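Side-chain contacts in transcriptional activator ToxR (Vibrio vulnificus, PDB 6UTC), which activates transcription from the membrane, with a periplasmic domain that interacts with ToxS and bile salts and probably acts as a sensor: residues Gly56-Val61 / Leu81-Glu86; Tyr77-Thr80 / Asn85-Val88. One frame throughout, in Å; residues are numbered along the deposited sequence.

How the contacts relate
Both contacts hold the long loop of the beta-hairpin formed by strands 72-78 and 88-93, and they share Glu86. Contact 1 lies at the surface. It ties this loop to the loop between helix 40-52 and strand 62-67 through polar side chains and one imidazole face. Contact 2 lies deeper and is partly buried. It closes the base of the hairpin loop, with backbone ladder bonds, a side-chain amide and a CH-pi contact. Glu86 serves both, with its carboxylate in contact 1 and its CB in contact 2. The segments also touch directly, as Val61 N probably bonds to Ile78 O.

Contact 1. Residues Gly56-Val61 / Leu81-Glu86; sequences GDSAPV and LPHSNE
The His83 ring meets Ser58 over one face. Ser58 OG sits 3.2 Å above the ring plane, offset toward the rim. Its nearest ring atom is ND1, with Ser58 OG and His83 ND1 3.3 Å apart. Asp57 comes to the other end of the imidazole. Its carbonyl O approaches obliquely, 3.3 Å from His83 CD2. Its CB lies 3.5 Å from His83 NE2. Glu86 brings the second flat group. Ser58 OG donates to Glu86 OE2 at 2.8 Å, on the syn lone pair of that oxygen. Ser58 was modelled in two conformers; the bond is described for one.

His83 ND1 also donates to Glu86 OE2, but weakly, at 3.3 Å and with an N-H...O angle of only 121°. The two residues are three apart in a tight 3-10 turn, where Glu86 N bonds to His83 O. The Glu86 chain runs extended beyond CG (chi2 -176°), which carries the carboxylate out to the serine. Outside the contact, Glu86 also packs on His54 and His79.

The contact thus joins two surface loops with a small polar network. Glu86 OE2 takes two donors, one short and one weak. The Asp57 carboxylate also lies near, with OD2 4.8 Å from His83 NE2. The nearby carboxylates could make a protonated imidazole somewhat more likely, though its charge is not seen.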
loop_
_atom_site.group_PDB
_atom_site.type_symbol
_atom_site.label_atom_id
_atom_site.label_comp_id
_atom_site.label_asym_id
_atom_site.label_seq_id
_atom_site.Cartn_x
_atom_site.Cartn_y
_atom_site.Cartn_z
ATOM N N GLY A 56 -13.769 5.943 6.436
ATOM C CA GLY A 56 -13.959 6.771 7.616
ATOM C C GLY A 56 -12.783 6.634 8.560
ATOM O O GLY A 56 -11.620 6.686 8.147
ATOM N N ASP A 57 -13.088 6.439 9.846
ATOM C CA ASP A 57 -12.034 6.248 10.838
ATOM C C ASP A 57 -11.177 5.030 10.530
ATOM O O ASP A 57 -10.022 4.969 10.963
ATOM C CB ASP A 57 -12.640 6.100 12.232
ATOM C CG ASP A 57 -13.296 7.374 12.717
ATOM O OD1 ASP A 57 -12.892 8.460 12.253
ATOM O OD2 ASP A 57 -14.209 7.284 13.567
ATOM N N SER A 58 -11.715 4.056 9.801
ATOM C CA SER A 58 -10.978 2.847 9.460
ATOM C C SER A 58 -10.124 2.983 8.205
ATOM O O SER A 58 -9.459 2.016 7.827
ATOM C CB SER A 58 -11.931 1.657 9.319
ATOM O OG SER A 58 -12.416 1.255 10.587
ATOM N N ALA A 59 -10.129 4.136 7.548
ATOM C CA ALA A 59 -9.260 4.312 6.393
ATOM C C ALA A 59 -7.808 4.228 6.853
ATOM O O ALA A 59 -7.469 4.722 7.933
ATOM C CB ALA A 59 -9.497 5.672 5.742
ATOM N N PRO A 60 -6.929 3.594 6.081
ATOM C CA PRO A 60 -5.532 3.529 6.504
ATOM C C PRO A 60 -4.918 4.912 6.431
ATOM O O PRO A 60 -5.293 5.742 5.597
ATOM C CB PRO A 60 -4.898 2.589 5.473
ATOM C CG PRO A 60 -5.729 2.800 4.250
ATOM C CD PRO A 60 -7.134 2.960 4.767
ATOM N N VAL A 61 -3.981 5.160 7.348
ATOM C CA VAL A 61 -3.201 6.392 7.341
ATOM C C VAL A 61 -2.149 6.334 6.246
ATOM O O VAL A 61 -1.928 7.299 5.501
ATOM C CB VAL A 61 -2.548 6.602 8.724
ATOM C CG1 VAL A 61 -1.685 7.861 8.726
ATOM C CG2 VAL A 61 -3.596 6.644 9.838
ATOM N N LEU A 81 -4.219 3.930 15.539
ATOM C CA LEU A 81 -4.072 2.960 16.623
ATOM C C LEU A 81 -5.386 2.309 17.053
ATOM O O LEU A 81 -5.403 1.081 17.236
ATOM C CB LEU A 81 -3.283 3.564 17.794
ATOM C CG LEU A 81 -1.787 3.705 17.494
ATOM C CD1 LEU A 81 -1.119 4.592 18.528
ATOM C CD2 LEU A 81 -1.108 2.338 17.430
ATOM N N PRO A 82 -6.501 3.028 17.205
ATOM C CA PRO A 82 -7.753 2.342 17.563
ATOM C C PRO A 82 -8.205 1.339 16.533
ATOM O O PRO A 82 -9.029 0.471 16.851
ATOM C CB PRO A 82 -8.769 3.486 17.695
ATOM C CG PRO A 82 -7.953 4.704 17.874
ATOM C CD PRO A 82 -6.681 4.487 17.126
ATOM N N HIS A 83 -7.720 1.440 15.295
ATOM C CA HIS A 83 -8.082 0.504 14.242
ATOM C C HIS A 83 -6.903 -0.356 13.814
ATOM O O HIS A 83 -6.915 -0.925 12.716
ATOM C CB HIS A 83 -8.723 1.238 13.068
ATOM C CG HIS A 83 -10.013 1.897 13.434
ATOM N ND1 HIS A 83 -11.175 1.183 13.638
ATOM C CD2 HIS A 83 -10.316 3.192 13.677
ATOM C CE1 HIS A 83 -12.144 2.017 13.971
ATOM N NE2 HIS A 83 -11.651 3.241 14.000
ATOM N N SER A 84 -5.900 -0.495 14.674
ATOM C CA SER A 84 -4.715 -1.252 14.299
ATOM C C SER A 84 -4.979 -2.741 14.140
ATOM O O SER A 84 -4.124 -3.437 13.584
ATOM C CB SER A 84 -3.588 -1.008 15.298
ATOM O OG SER A 84 -4.010 -1.272 16.627
ATOM N N ASN A 85 -6.123 -3.255 14.602
ATOM C CA ASN A 85 -6.448 -4.638 14.283
ATOM C C ASN A 85 -6.710 -4.844 12.797
ATOM O O ASN A 85 -6.743 -5.993 12.339
ATOM C CB ASN A 85 -7.603 -5.172 15.140
ATOM C CG ASN A 85 -8.918 -4.492 14.846
ATOM O OD1 ASN A 85 -8.962 -3.347 14.405
ATOM N ND2 ASN A 85 -10.010 -5.195 15.112
ATOM N N GLU A 86 -6.853 -3.763 12.032
ATOM C CA GLU A 86 -7.025 -3.842 10.596
ATOM C C GLU A 86 -5.710 -3.742 9.838
ATOM O O GLU A 86 -5.715 -3.883 8.611
ATOM C CB GLU A 86 -7.987 -2.746 10.134
ATOM C CG GLU A 86 -9.312 -2.776 10.889
ATOM C CD GLU A 86 -10.316 -1.757 10.394
ATOM O OE1 GLU A 86 -10.568 -1.705 9.171
ATOM O OE2 GLU A 86 -10.858 -1.001 11.229
#

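Contact 2. Residues Tyr77-Thr80 / Asn85-Val88; sequences YIHT and NENV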
loop_
_atom_site.group_PDB
_atom_site.type_symbol
_atom_site.label_atom_id
_atom_site.label_comp_id
_atom_site.label_asym_id
_atom_site.label_seq_id
_atom_site.Cartn_x
_atom_site.Cartn_y
_atom_site.Cartn_z
ATOM N N TYR A 77 -0.390 -1.887 5.070
ATOM C CA TYR A 77 -1.391 -0.876 5.386
ATOM C C TYR A 77 -1.416 -0.637 6.883
ATOM O O TYR A 77 -1.596 -1.583 7.665
ATOM C CB TYR A 77 -2.759 -1.358 4.921
ATOM C CG TYR A 77 -2.969 -1.208 3.437
ATOM C CD1 TYR A 77 -3.435 -0.018 2.912
ATOM C CD2 TYR A 77 -2.687 -2.248 2.566
ATOM C CE1 TYR A 77 -3.628 0.141 1.554
ATOM C CE2 TYR A 77 -2.877 -2.099 1.197
ATOM C CZ TYR A 77 -3.356 -0.902 0.710
ATOM O OH TYR A 77 -3.547 -0.744 -0.651
ATOM N N ILE A 78 -1.235 0.613 7.278
ATOM C CA ILE A 78 -1.197 1.003 8.678
ATOM C C ILE A 78 -2.395 1.894 8.959
ATOM O O ILE A 78 -2.658 2.856 8.222
ATOM C CB ILE A 78 0.129 1.696 9.029
ATOM C CG1 ILE A 78 1.288 0.711 8.833
ATOM C CG2 ILE A 78 0.091 2.219 10.462
ATOM C CD1 ILE A 78 2.664 1.345 8.819
ATOM N N HIS A 79 -3.133 1.546 9.998
ATOM C CA HIS A 79 -4.316 2.281 10.417
ATOM C C HIS A 79 -4.011 3.135 11.641
ATOM O O HIS A 79 -2.936 3.065 12.235
ATOM C CB HIS A 79 -5.448 1.290 10.694
ATOM C CG HIS A 79 -5.923 0.590 9.463
ATOM N ND1 HIS A 79 -7.096 0.922 8.822
ATOM C CD2 HIS A 79 -5.354 -0.390 8.725
ATOM C CE1 HIS A 79 -7.232 0.166 7.746
ATOM N NE2 HIS A 79 -6.186 -0.634 7.660
ATOM N N THR A 80 -4.982 3.966 12.018
ATOM C CA THR A 80 -4.873 4.629 13.306
ATOM C C THR A 80 -4.817 3.568 14.404
ATOM O O THR A 80 -5.283 2.439 14.231
ATOM C CB THR A 80 -6.076 5.548 13.538
ATOM O OG1 THR A 80 -7.266 4.761 13.594
ATOM C CG2 THR A 80 -6.199 6.597 12.430
ATOM N N ASN A 85 -6.123 -3.255 14.602
ATOM C CA ASN A 85 -6.448 -4.638 14.283
ATOM C C ASN A 85 -6.710 -4.844 12.797
ATOM O O ASN A 85 -6.743 -5.993 12.339
ATOM C CB ASN A 85 -7.603 -5.172 15.140
ATOM C CG ASN A 85 -8.918 -4.492 14.846
ATOM O OD1 ASN A 85 -8.962 -3.347 14.405
ATOM N ND2 ASN A 85 -10.010 -5.195 15.112
ATOM N N GLU A 86 -6.853 -3.763 12.032
ATOM C CA GLU A 86 -7.025 -3.842 10.596
ATOM C C GLU A 86 -5.710 -3.742 9.838
ATOM O O GLU A 86 -5.715 -3.883 8.611
ATOM C CB GLU A 86 -7.987 -2.746 10.134
ATOM C CG GLU A 86 -9.312 -2.776 10.889
ATOM C CD GLU A 86 -10.316 -1.757 10.394
ATOM O OE1 GLU A 86 -10.568 -1.705 9.171
ATOM O OE2 GLU A 86 -10.858 -1.001 11.229
ATOM N N ASN A 87 -4.588 -3.529 10.522
ATOM C CA ASN A 87 -3.319 -3.448 9.806
ATOM C C ASN A 87 -3.059 -4.755 9.078
ATOM O O ASN A 87 -3.255 -5.840 9.634
ATOM C CB ASN A 87 -2.165 -3.240 10.780
ATOM C CG ASN A 87 -2.193 -1.891 11.449
ATOM O OD1 ASN A 87 -2.966 -1.018 11.072
ATOM N ND2 ASN A 87 -1.338 -1.708 12.440
ATOM N N VAL A 88 -2.561 -4.658 7.846
ATOM C CA VAL A 88 -2.287 -5.857 7.068
ATOM C C VAL A 88 -1.040 -5.686 6.222
ATOM O O VAL A 88 -0.730 -4.592 5.732
ATOM C CB VAL A 88 -3.452 -6.287 6.159
ATOM C CG1 VAL A 88 -4.619 -6.771 6.966
ATOM C CG2 VAL A 88 -3.845 -5.153 5.254
HETATM O O HOH W 1 -1.586 0.988 13.668
#
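Asn87 holds His79 by its side-chain amide. His79 N donates to Asn87 OD1 at 2.8 Å, with a fairly straight N-H...O angle of 156°. The donor is tilted from the amide carbonyl plane. Two residues earlier, Tyr77 pairs with Val88 as an antiparallel hydrogen-bonded pair of the beta-hairpin. Tyr77 N donates to Val88 O at 2.8 Å, and Val88 N returns a longer bond to Tyr77 O at 3.2 Å. Two residues past Tyr77, a side-chain oxygen thus takes the place of a backbone acceptor for His79 N. A water links Asn87 ND2 to His79 O, so both ends of the amide are engaged.

Asn87 OD1 also lies at the edge of the His79 ring, in its plane, 3.4 Å from His79 CD2. The ring and amide are nearly coplanar. Glu86 CB sits over the centre of one ring face in a CH-pi contact, 3.7 Å from the centroid of the His79 ring. A chi1 of -67° sets CG of His79 beside its backbone N, and chi2 of -103° turns the ring face to Glu86 CB. Beside the bonded pair, Tyr77 CB meets Val88 CG2 at 4.0 Å.

Helix 40-52 packs against this pair. Its Tyr50 stacks on Tyr77, touches Val88 and bonds through OH to His79 NE2. Tyr77 also packs on Cys46, which is disulfide-bonded to Cys103. Ile78 extends to strand 62-67, where it touches Lys62 and Ile64.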